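Local coordinates for protein F2 like fibronectin-binding protein (Streptococcus pneumoniae, PDB 5A0N) that is a pneumococcal surface adhesin whose thioester domain probably attaches covalently to host molecules through an internal thioester, at residues A[13-24]-A[36-47]. Residues are numbered along the deposited sequence; the frame is centred on the assembly and turned at random.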
loop_
_atom_site.group_PDB
_atom_site.type_symbol
_atom_site.label_atom_id
_atom_site.label_comp_id
_atom_site.label_asym_id
_atom_site.label_seq_id
_atom_site.Cartn_x
_atom_site.Cartn_y
_atom_site.Cartn_z
ATOM N N ILE A 13 13.424 -8.183 -10.657
ATOM C CA ILE A 13 12.467 -8.815 -11.548
ATOM C C ILE A 13 12.636 -10.324 -11.418
ATOM O O ILE A 13 13.737 -10.839 -11.560
ATOM C CB ILE A 13 12.656 -8.363 -13.010
ATOM C CG1 ILE A 13 12.329 -6.845 -13.113
ATOM C CG2 ILE A 13 11.793 -9.182 -13.968
ATOM C CD1 ILE A 13 10.849 -6.442 -12.970
ATOM N N SER A 14 11.557 -11.031 -11.142
ATOM C CA SER A 14 11.594 -12.475 -10.895
ATOM C C SER A 14 11.717 -13.238 -12.187
ATOM O O SER A 14 10.957 -12.958 -13.125
ATOM C CB SER A 14 10.269 -12.928 -10.245
ATOM O OG SER A 14 10.436 -14.229 -9.759
ATOM N N GLY A 15 12.586 -14.241 -12.224
ATOM C CA GLY A 15 12.715 -15.067 -13.401
ATOM C C GLY A 15 11.463 -15.827 -13.782
ATOM O O GLY A 15 11.282 -16.117 -14.954
ATOM N N ASN A 16 10.619 -16.142 -12.804
ATOM C CA ASN A 16 9.376 -16.875 -13.048
ATOM C C ASN A 16 8.145 -15.993 -13.016
ATOM O O ASN A 16 7.038 -16.495 -13.109
ATOM C CB ASN A 16 9.228 -18.050 -12.066
ATOM C CG ASN A 16 9.031 -17.599 -10.629
ATOM O OD1 ASN A 16 9.078 -16.419 -10.323
ATOM N ND2 ASN A 16 8.812 -18.564 -9.739
ATOM N N GLY A 17 8.332 -14.689 -12.883
ATOM C CA GLY A 17 7.211 -13.767 -12.831
ATOM C C GLY A 17 6.426 -13.763 -11.528
ATOM O O GLY A 17 5.392 -13.105 -11.463
ATOM N N LYS A 18 6.923 -14.470 -10.501
ATOM C CA LYS A 18 6.231 -14.536 -9.217
ATOM C C LYS A 18 6.965 -13.756 -8.132
ATOM O O LYS A 18 8.190 -13.685 -8.104
ATOM C CB LYS A 18 6.033 -15.991 -8.749
ATOM C CG LYS A 18 5.310 -16.896 -9.742
ATOM C CD LYS A 18 3.921 -16.356 -10.102
ATOM C CE LYS A 18 3.145 -17.268 -11.019
ATOM N NZ LYS A 18 2.639 -18.377 -10.222
ATOM N N TYR A 19 6.165 -13.166 -7.250
ATOM C CA TYR A 19 6.630 -12.257 -6.212
ATOM C C TYR A 19 5.959 -12.583 -4.887
ATOM O O TYR A 19 4.811 -13.068 -4.869
ATOM C CB TYR A 19 6.312 -10.796 -6.609
ATOM C CG TYR A 19 6.996 -10.376 -7.901
ATOM C CD1 TYR A 19 6.422 -10.663 -9.129
ATOM C CD2 TYR A 19 8.239 -9.745 -7.901
ATOM C CE1 TYR A 19 7.045 -10.366 -10.315
ATOM C CE2 TYR A 19 8.872 -9.393 -9.086
ATOM C CZ TYR A 19 8.283 -9.733 -10.292
ATOM O OH TYR A 19 8.990 -9.417 -11.427
ATOM N N TYR A 20 6.662 -12.283 -3.795
ATOM C CA TYR A 20 6.179 -12.450 -2.435
ATOM C C TYR A 20 6.136 -11.069 -1.785
ATOM O O TYR A 20 6.742 -10.122 -2.287
ATOM C CB TYR A 20 7.093 -13.351 -1.602
ATOM C CG TYR A 20 7.454 -14.688 -2.203
ATOM C CD1 TYR A 20 6.574 -15.423 -3.003
ATOM C CD2 TYR A 20 8.683 -15.242 -1.942
ATOM C CE1 TYR A 20 6.902 -16.681 -3.470
ATOM C CE2 TYR A 20 9.038 -16.474 -2.408
ATOM C CZ TYR A 20 8.150 -17.215 -3.177
ATOM O OH TYR A 20 8.497 -18.448 -3.652
ATOM N N SER A 21 5.441 -10.963 -0.649
ATOM C CA SER A 21 5.487 -9.734 0.129
ATOM C C SER A 21 5.839 -10.014 1.586
ATOM O O SER A 21 5.443 -11.034 2.188
ATOM C CB SER A 21 4.169 -8.984 0.066
ATOM O OG SER A 21 4.172 -7.816 0.855
ATOM N N LEU A 22 6.570 -9.070 2.174
ATOM C CA LEU A 22 6.938 -9.116 3.576
ATOM C C LEU A 22 5.764 -8.786 4.485
ATOM O O LEU A 22 5.846 -9.002 5.713
ATOM C CB LEU A 22 8.107 -8.176 3.861
ATOM C CG LEU A 22 9.359 -8.417 3.016
ATOM C CD1 LEU A 22 10.489 -7.514 3.466
ATOM C CD2 LEU A 22 9.817 -9.889 3.030
ATOM N N GLY A 23 4.664 -8.279 3.933
ATOM C CA GLY A 23 3.482 -8.036 4.714
ATOM C C GLY A 23 3.374 -6.663 5.295
ATOM O O GLY A 23 4.256 -5.818 5.107
ATOM N N GLN A 24 2.284 -6.445 6.021
ATOM C CA GLN A 24 2.044 -5.178 6.707
ATOM C C GLN A 24 2.696 -5.292 8.097
ATOM O O GLN A 24 3.898 -5.008 8.219
ATOM C CB GLN A 24 0.563 -4.811 6.716
ATOM C CG GLN A 24 0.376 -3.393 7.225
ATOM C CD GLN A 24 -1.047 -2.951 7.428
ATOM O OE1 GLN A 24 -1.968 -3.758 7.478
ATOM N NE2 GLN A 24 -1.224 -1.623 7.511
ATOM N N TYR A 36 6.648 -3.694 11.202
ATOM C CA TYR A 36 5.865 -3.058 10.135
ATOM C C TYR A 36 6.738 -3.039 8.889
ATOM O O TYR A 36 7.782 -2.383 8.870
ATOM C CB TYR A 36 5.432 -1.643 10.548
ATOM C CG TYR A 36 4.342 -1.120 9.622
ATOM C CD1 TYR A 36 4.635 -0.662 8.359
ATOM C CD2 TYR A 36 3.031 -1.145 10.006
ATOM C CE1 TYR A 36 3.636 -0.257 7.476
ATOM C CE2 TYR A 36 2.031 -0.756 9.138
ATOM C CZ TYR A 36 2.320 -0.329 7.874
ATOM O OH TYR A 36 1.295 0.047 7.025
ATOM N N ASN A 37 6.315 -3.760 7.839
ATOM C CA ASN A 37 7.189 -4.086 6.715
ATOM C C ASN A 37 6.821 -3.416 5.395
ATOM O O ASN A 37 7.391 -3.734 4.367
ATOM C CB ASN A 37 7.306 -5.596 6.512
ATOM C CG ASN A 37 7.638 -6.297 7.810
ATOM O OD1 ASN A 37 8.453 -5.798 8.604
ATOM N ND2 ASN A 37 7.015 -7.423 8.040
ATOM N N ASN A 38 5.840 -2.491 5.419
ATOM C CA ASN A 38 5.502 -1.643 4.276
ATOM C C ASN A 38 5.014 -2.401 3.058
ATOM O O ASN A 38 5.000 -1.859 1.961
ATOM C CB ASN A 38 6.644 -0.728 3.917
ATOM C CG ASN A 38 6.853 0.391 4.909
ATOM O OD1 ASN A 38 6.115 0.590 5.865
ATOM N ND2 ASN A 38 7.871 1.190 4.655
ATOM N N LEU A 39 4.625 -3.661 3.244
ATOM C CA LEU A 39 4.235 -4.523 2.129
ATOM C C LEU A 39 5.287 -4.581 1.040
ATOM O O LEU A 39 4.987 -4.771 -0.126
ATOM C CB LEU A 39 2.829 -4.199 1.612
ATOM C CG LEU A 39 1.703 -4.583 2.567
ATOM C CD1 LEU A 39 0.449 -3.707 2.363
ATOM C CD2 LEU A 39 1.358 -6.079 2.464
ATOM N N THR A 40 6.554 -4.476 1.451
ATOM C CA THR A 40 7.645 -4.651 0.494
ATOM C C THR A 40 7.429 -5.902 -0.331
ATOM O O THR A 40 7.090 -6.962 0.215
ATOM C CB THR A 40 8.987 -4.750 1.237
ATOM O OG1 THR A 40 9.187 -3.537 1.978
ATOM C CG2 THR A 40 10.160 -5.010 0.335
ATOM N N VAL A 41 7.683 -5.810 -1.638
ATOM C CA VAL A 41 7.507 -6.929 -2.549
ATOM C C VAL A 41 8.897 -7.364 -2.999
ATOM O O VAL A 41 9.760 -6.518 -3.309
ATOM C CB VAL A 41 6.607 -6.559 -3.744
ATOM C CG1 VAL A 41 6.374 -7.775 -4.598
ATOM C CG2 VAL A 41 5.281 -5.969 -3.248
ATOM N N ILE A 42 9.101 -8.684 -3.008
ATOM C CA ILE A 42 10.375 -9.313 -3.341
ATOM C C ILE A 42 10.189 -10.354 -4.448
ATOM O O ILE A 42 9.136 -10.955 -4.582
ATOM C CB ILE A 42 11.042 -9.916 -2.088
ATOM C CG1 ILE A 42 10.191 -11.056 -1.492
ATOM C CG2 ILE A 42 11.361 -8.857 -1.046
ATOM C CD1 ILE A 42 10.944 -11.870 -0.436
ATOM N N THR A 43 11.265 -10.597 -5.186
ATOM C CA THR A 43 11.267 -11.642 -6.181
ATOM C C THR A 43 11.195 -13.008 -5.491
ATOM O O THR A 43 11.770 -13.222 -4.412
ATOM C CB THR A 43 12.508 -11.588 -7.055
ATOM O OG1 THR A 43 13.646 -11.800 -6.211
ATOM C CG2 THR A 43 12.610 -10.249 -7.792
ATOM N N SER A 44 10.505 -13.946 -6.126
ATOM C CA SER A 44 10.351 -15.300 -5.546
ATOM C C SER A 44 11.643 -16.077 -5.581
ATOM O O SER A 44 11.799 -16.991 -4.779
ATOM C CB SER A 44 9.284 -16.098 -6.268
ATOM O OG SER A 44 9.676 -16.327 -7.596
ATOM N N ASP A 45 12.563 -15.732 -6.479
ATOM C CA ASP A 45 13.770 -16.506 -6.654
ATOM C C ASP A 45 14.934 -15.977 -5.813
ATOM O O ASP A 45 15.496 -16.669 -4.954
ATOM C CB ASP A 45 14.141 -16.648 -8.140
ATOM C CG ASP A 45 14.058 -15.364 -8.974
ATOM O OD1 ASP A 45 13.925 -14.248 -8.469
ATOM O OD2 ASP A 45 14.130 -15.501 -10.221
ATOM N N THR A 46 15.300 -14.724 -6.030
ATOM C CA THR A 46 16.426 -14.129 -5.366
ATOM C C THR A 46 16.078 -13.368 -4.088
ATOM O O THR A 46 16.973 -12.933 -3.369
ATOM C CB THR A 46 17.158 -13.184 -6.308
ATOM O OG1 THR A 46 16.253 -12.179 -6.750
ATOM C CG2 THR A 46 17.748 -13.920 -7.506
ATOM N N HIS A 47 14.797 -13.112 -3.851
ATOM C CA HIS A 47 14.335 -12.365 -2.675
ATOM C C HIS A 47 14.874 -10.934 -2.689
ATOM O O HIS A 47 15.156 -10.339 -1.640
ATOM C CB HIS A 47 14.638 -13.054 -1.335
ATOM C CG HIS A 47 14.147 -14.460 -1.247
ATOM N ND1 HIS A 47 14.399 -15.256 -0.153
ATOM C CD2 HIS A 47 13.392 -15.204 -2.090
ATOM C CE1 HIS A 47 13.851 -16.436 -0.339
ATOM N NE2 HIS A 47 13.236 -16.436 -1.502
HETATM O O HOH W 1 15.451 -12.292 -9.884
#
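The carbonyl oxygen of Thr40 takes two donors from 13-24, showing how a short antiparallel pairing can be finished off by a side chain. Leu22 N approaches nearly along the C=O axis at 2.9 Å from Thr40 O, while the hydroxyl of Ser21 comes in above the carbonyl plane, its OG 3.1 Å from the same oxygen. With its hydroxyl anti to the backbone N (chi1 178°), Ser21 OG also accepts from Gly23 N, an ST turn. Beyond it, Asn37 ND2 donates to Leu22 O from above the carbonyl plane and also bonds Glu26 O, while Asn37 OD1 is hydrogen-bonded to Thr35 OG1. Leu39 N donates to Gly23 O and Asn37 N to Gln24 O, and the extended side chain of Gln24 places NE2 3.1 Å from Tyr36 OH, with the hydroxyl in its amide plane.

Within the strands proper, Tyr20 and Ile42 form a hydrogen-bonded pair with both N-H···O bonds made, and Tyr20 CB rests against Ile42 CG1. Val41 points to the face opposite Tyr20 and Ile42, beside Ser21, and its CG1 touches Tyr19 CB at 3.6 Å.

At the far end the turn 14-17 meets 44-45. Asp45 OD2 takes Gly15 N on its syn side at 2.8 Å, but well out of the carboxylate plane, Ser44 N donates to Lys18 O, and Ser44 CB lies over one face of the Tyr20 ring, 3.9 Å from its centroid, as a CH-pi contact. A water joins Ile13 O to Asp45 OD1.

Strand 19-21 is an outer strand of a small three-stranded antiparallel sheet, though the Tyr19 backbone also bonds Tyr75; 41-43 is central and 49-51 the other outer strand. Helix 132-152 contributes His140, hydrogen-bonded to Tyr36 OH, and Trp148, touching Gln24, whereas Tyr19 meets Tyr198 of strand 193-200 edge-to-face.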